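Aeromonas extracellular serine protease (Aeromonas sobria, PDB 3WQB) cleaves peptide bonds following paired basic residues, one of them lysine, as a calcium-binding furin-like serine protease that probably acts as a virulence factor. Local coordinates at residues 2-10 with 59-67. The protein carries 1 engineered substitution. Numbering follows the deposited sequence.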
ATOM      1  N   GLU A   2      11.904 -31.259  13.548  1.00 23.72           N
ATOM      2  CA  GLU A   2      11.146 -32.510  13.622  1.00 24.07           C
ATOM      3  C   GLU A   2      10.802 -32.893  15.063  1.00 23.41           C
ATOM      4  O   GLU A   2       9.868 -33.660  15.302  1.00 23.60           O
ATOM      5  CB  GLU A   2      11.891 -33.640  12.901  1.00 24.89           C
ATOM      6  CG  GLU A   2      11.930 -33.459  11.380  1.00 27.50           C
ATOM      7  CD  GLU A   2      12.371 -34.706  10.630  1.00 30.71           C
ATOM      8  OE1 GLU A   2      12.330 -35.817  11.208  1.00 32.95           O
ATOM      9  OE2 GLU A   2      12.748 -34.573   9.445  1.00 32.87           O
ATOM     10  N   GLY A   3      11.548 -32.325  16.010  1.00 22.52           N
ATOM     11  CA  GLY A   3      11.285 -32.484  17.441  1.00 21.54           C
ATOM     12  C   GLY A   3      10.185 -31.589  17.994  1.00 20.82           C
ATOM     13  O   GLY A   3       9.894 -31.631  19.190  1.00 21.51           O
ATOM     14  N   CYS A   4       9.586 -30.771  17.132  1.00 19.55           N
ATOM     15  CA  CYS A   4       8.479 -29.912  17.527  1.00 18.34           C
ATOM     16  C   CYS A   4       7.174 -30.599  17.146  1.00 17.99           C
ATOM     17  O   CYS A   4       6.758 -30.598  15.981  1.00 18.29           O
ATOM     18  CB  CYS A   4       8.607 -28.534  16.863  1.00 17.59           C
ATOM     19  SG  CYS A   4       7.297 -27.363  17.306  1.00 17.73           S
ATOM     20  N   ALA A   5       6.551 -31.211  18.146  1.00 17.96           N
ATOM     21  CA  ALA A   5       5.398 -32.079  17.939  1.00 17.70           C
ATOM     22  C   ALA A   5       4.112 -31.279  17.771  1.00 17.45           C
ATOM     23  O   ALA A   5       4.030 -30.148  18.240  1.00 17.13           O
ATOM     24  CB  ALA A   5       5.267 -33.036  19.118  1.00 18.28           C
ATOM     25  N   PRO A   6       3.092 -31.866  17.117  1.00 17.39           N
ATOM     26  CA  PRO A   6       1.804 -31.180  17.060  1.00 17.58           C
ATOM     27  C   PRO A   6       1.203 -30.990  18.448  1.00 17.69           C
ATOM     28  O   PRO A   6       1.443 -31.801  19.355  1.00 18.37           O
ATOM     29  CB  PRO A   6       0.922 -32.142  16.260  1.00 17.59           C
ATOM     30  CG  PRO A   6       1.877 -32.973  15.482  1.00 18.32           C
ATOM     31  CD  PRO A   6       3.077 -33.124  16.345  1.00 18.01           C
ATOM     32  N   LEU A   7       0.437 -29.918  18.604  1.00 17.06           N
ATOM     33  CA  LEU A   7      -0.364 -29.713  19.798  1.00 17.73           C
ATOM     34  C   LEU A   7      -1.800 -30.070  19.479  1.00 18.47           C
ATOM     35  O   LEU A   7      -2.232 -29.977  18.322  1.00 19.03           O
ATOM     36  CB  LEU A   7      -0.287 -28.259  20.259  1.00 17.23           C
ATOM     37  CG  LEU A   7       1.054 -27.759  20.792  1.00 16.42           C
ATOM     38  CD1 LEU A   7       0.977 -26.252  21.008  1.00 16.71           C
ATOM     39  CD2 LEU A   7       1.473 -28.476  22.077  1.00 17.80           C
ATOM     40  N   THR A   8      -2.551 -30.457  20.509  1.00 19.11           N
ATOM     41  CA  THR A   8      -3.971 -30.759  20.326  1.00 19.55           C
ATOM     42  C   THR A   8      -4.781 -29.494  20.058  1.00 19.50           C
ATOM     43  O   THR A   8      -5.841 -29.550  19.432  1.00 20.49           O
ATOM     44  CB  THR A   8      -4.574 -31.478  21.545  1.00 19.79           C
ATOM     45  OG1 THR A   8      -4.636 -30.571  22.649  1.00 19.67           O
ATOM     46  CG2 THR A   8      -3.748 -32.697  21.920  1.00 20.65           C
ATOM     47  N   GLY A   9      -4.274 -28.357  20.539  1.00 19.05           N
ATOM     48  CA  GLY A   9      -4.996 -27.090  20.462  1.00 18.92           C
ATOM     49  C   GLY A   9      -5.945 -26.883  21.627  1.00 18.71           C
ATOM     50  O   GLY A   9      -6.610 -25.848  21.719  1.00 18.42           O
ATOM     51  N   LYS A  10      -5.990 -27.863  22.525  1.00 18.76           N
ATOM     52  CA  LYS A  10      -6.932 -27.855  23.651  1.00 19.15           C
ATOM     53  C   LYS A  10      -6.221 -27.918  24.995  1.00 19.32           C
ATOM     54  O   LYS A  10      -6.869 -27.970  26.042  1.00 19.90           O
ATOM     55  CB  LYS A  10      -7.914 -29.030  23.550  1.00 19.14           C
ATOM     56  CG  LYS A  10      -8.628 -29.180  22.208  1.00 20.09           C
ATOM     57  CD  LYS A  10      -9.443 -27.947  21.839  1.00 22.37           C
ATOM     58  CE  LYS A  10      -9.974 -28.056  20.418  1.00 23.67           C
ATOM     59  NZ  LYS A  10     -10.681 -26.811  20.012  1.00 25.45           N
ATOM     60  N   LEU A  59       3.112 -17.025  15.100  1.00 10.26           N
ATOM     61  CA  LEU A  59       2.244 -17.971  14.400  1.00 10.24           C
ATOM     62  C   LEU A  59       2.561 -19.418  14.764  1.00 10.17           C
ATOM     63  O   LEU A  59       1.978 -20.343  14.191  1.00 10.79           O
ATOM     64  CB  LEU A  59       2.338 -17.780  12.880  1.00 10.46           C
ATOM     65  CG  LEU A  59       3.723 -17.785  12.226  1.00 10.30           C
ATOM     66  CD1 LEU A  59       4.442 -19.117  12.360  1.00 11.76           C
ATOM     67  CD2 LEU A  59       3.580 -17.402  10.762  1.00 10.39           C
ATOM     68  N   TRP A  60       3.452 -19.619  15.734  1.00 10.47           N
ATOM     69  CA  TRP A  60       3.898 -20.977  16.064  1.00 10.86           C
ATOM     70  C   TRP A  60       2.757 -21.925  16.476  1.00 10.85           C
ATOM     71  O   TRP A  60       2.802 -23.113  16.173  1.00 11.35           O
ATOM     72  CB  TRP A  60       5.002 -20.934  17.118  1.00 10.86           C
ATOM     73  CG  TRP A  60       4.588 -20.371  18.443  1.00 11.35           C
ATOM     74  CD1 TRP A  60       4.740 -19.085  18.875  1.00 11.04           C
ATOM     75  CD2 TRP A  60       3.966 -21.089  19.519  1.00 11.78           C
ATOM     76  NE1 TRP A  60       4.246 -18.953  20.153  1.00 11.50           N
ATOM     77  CE2 TRP A  60       3.763 -20.168  20.570  1.00 11.87           C
ATOM     78  CE3 TRP A  60       3.549 -22.419  19.690  1.00 12.12           C
ATOM     79  CZ2 TRP A  60       3.175 -20.536  21.783  1.00 12.71           C
ATOM     80  CZ3 TRP A  60       2.954 -22.782  20.898  1.00 13.12           C
ATOM     81  CH2 TRP A  60       2.770 -21.843  21.923  1.00 13.25           C
ATOM     82  N   TRP A  61       1.744 -21.403  17.162  1.00 10.94           N
ATOM     83  CA  TRP A  61       0.638 -22.227  17.623  1.00 11.49           C
ATOM     84  C   TRP A  61      -0.267 -22.606  16.465  1.00 11.71           C
ATOM     85  O   TRP A  61      -0.778 -23.719  16.426  1.00 12.34           O
ATOM     86  CB  TRP A  61      -0.112 -21.530  18.758  1.00 12.12           C
ATOM     87  CG  TRP A  61      -1.238 -22.311  19.375  1.00 12.80           C
ATOM     88  CD1 TRP A  61      -1.182 -23.103  20.493  1.00 13.60           C
ATOM     89  CD2 TRP A  61      -2.602 -22.335  18.935  1.00 13.82           C
ATOM     90  NE1 TRP A  61      -2.429 -23.624  20.763  1.00 14.42           N
ATOM     91  CE2 TRP A  61      -3.318 -23.164  19.829  1.00 15.13           C
ATOM     92  CE3 TRP A  61      -3.289 -21.738  17.866  1.00 13.78           C
ATOM     93  CZ2 TRP A  61      -4.687 -23.422  19.679  1.00 15.60           C
ATOM     94  CZ3 TRP A  61      -4.651 -21.985  17.723  1.00 14.21           C
ATOM     95  CH2 TRP A  61      -5.336 -22.816  18.630  1.00 15.33           C
ATOM     96  N   ALA A  62      -0.454 -21.699  15.503  1.00 11.65           N
ATOM     97  CA  ALA A  62      -1.117 -22.083  14.259  1.00 11.99           C
ATOM     98  C   ALA A  62      -0.391 -23.263  13.601  1.00 11.86           C
ATOM     99  O   ALA A  62      -1.005 -24.277  13.268  1.00 12.47           O
ATOM    100  CB  ALA A  62      -1.217 -20.908  13.308  1.00 12.15           C
ATOM    101  N   HIS A  63       0.921 -23.145  13.454  1.00 12.12           N
ATOM    102  CA  HIS A  63       1.690 -24.206  12.830  1.00 12.48           C
ATOM    103  C   HIS A  63       1.643 -25.513  13.620  1.00 12.90           C
ATOM    104  O   HIS A  63       1.508 -26.574  13.021  1.00 13.62           O
ATOM    105  CB  HIS A  63       3.126 -23.751  12.571  1.00 12.10           C
ATOM    106  CG  HIS A  63       3.263 -22.889  11.354  1.00 12.62           C
ATOM    107  ND1 HIS A  63       4.414 -22.855  10.596  1.00 13.49           N
ATOM    108  CD2 HIS A  63       2.389 -22.047  10.750  1.00 12.32           C
ATOM    109  CE1 HIS A  63       4.248 -22.020   9.586  1.00 13.05           C
ATOM    110  NE2 HIS A  63       3.030 -21.514   9.658  1.00 12.21           N
ATOM    111  N   ARG A  64       1.721 -25.438  14.951  1.00 13.06           N
ATOM    112  CA  ARG A  64       1.689 -26.639  15.779  1.00 13.46           C
ATOM    113  C   ARG A  64       0.303 -27.270  15.853  1.00 13.90           C
ATOM    114  O   ARG A  64       0.187 -28.413  16.268  1.00 14.67           O
ATOM    115  CB  ARG A  64       2.207 -26.356  17.195  1.00 13.27           C
ATOM    116  CG  ARG A  64       3.696 -26.065  17.272  1.00 13.41           C
ATOM    117  CD  ARG A  64       4.205 -26.091  18.701  1.00 13.24           C
ATOM    118  NE  ARG A  64       4.300 -27.462  19.201  1.00 13.70           N
ATOM    119  CZ  ARG A  64       4.588 -27.802  20.455  1.00 14.61           C
ATOM    120  NH1 ARG A  64       4.823 -26.876  21.375  1.00 15.85           N
ATOM    121  NH2 ARG A  64       4.640 -29.087  20.787  1.00 16.19           N
ATOM    122  N   THR A  65      -0.745 -26.544  15.472  1.00 13.41           N
ATOM    123  CA  THR A  65      -2.099 -27.124  15.467  1.00 13.37           C
ATOM    124  C   THR A  65      -2.645 -27.376  14.059  1.00 13.71           C
ATOM    125  O   THR A  65      -3.829 -27.670  13.893  1.00 14.53           O
ATOM    126  CB  THR A  65      -3.119 -26.267  16.265  1.00 12.76           C
ATOM    127  OG1 THR A  65      -3.235 -24.971  15.666  1.00 12.67           O
ATOM    128  CG2 THR A  65      -2.722 -26.129  17.747  1.00 14.53           C
ATOM    129  N   GLY A  66      -1.787 -27.255  13.048  1.00 13.35           N
ATOM    130  CA  GLY A  66      -2.167 -27.614  11.688  1.00 13.87           C
ATOM    131  C   GLY A  66      -2.941 -26.550  10.930  1.00 13.65           C
ATOM    132  O   GLY A  66      -3.528 -26.836   9.881  1.00 15.05           O
ATOM    133  N   VAL A  67      -2.959 -25.327  11.457  1.00 13.19           N
ATOM    134  CA  VAL A  67      -3.505 -24.171  10.737  1.00 12.85           C
ATOM    135  C   VAL A  67      -2.427 -23.666   9.778  1.00 12.27           C
ATOM    136  O   VAL A  67      -1.429 -23.069  10.193  1.00 12.98           O
ATOM    137  CB  VAL A  67      -3.955 -23.051  11.708  1.00 12.51           C
ATOM    138  CG1 VAL A  67      -4.463 -21.839  10.930  1.00 12.75           C
ATOM    139  CG2 VAL A  67      -5.043 -23.556  12.673  1.00 12.85           C
TER
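Arg64, the last residue of helix 60-64, reaches into the irregular N-terminal segment 2-10. Arg64 CB lies 4.0 Å from Leu7 CD1. CG and CD then run past the sulfur of Cys4, which is held in a disulfide with Cys24, and Arg64 CD comes 3.6 Å from Cys4 SG. A bend at chi3 (74°) turns the guanidinium across the segment. Arg64 NE and Arg64 NH2 both donate to one acceptor, Ala5 O, at 2.9 Å from NE and 2.8 Å from NH2. Since the oxygen lies in the guanidinium plane, two donors meeting on it make a side-on grip. Leu7 CG sits over the centre of one face of the Arg64 guanidinium, 3.5 Å above the plane. The remaining nitrogen, NH1, forms a salt bridge with Glu22.

The backbone answers in the other direction: Leu7 N donates to Arg64 O at 2.8 Å, close to straight at 163°. At the tip of the leucine, Leu7 CD1 touches the edge of Trp60, while Thr65 CG2, 3.7 Å from Gly9 CA, also covers the centre of one Trp61 face.

Paired donors, a face-covering leucine and a carboxylate together restrict rotation of the guanidinium. One side chain thus joins segment 2-10 to helix 60-64, its N-H groups at NE and NH2 used by Ala5 O and its positive charge probably balanced by Glu22.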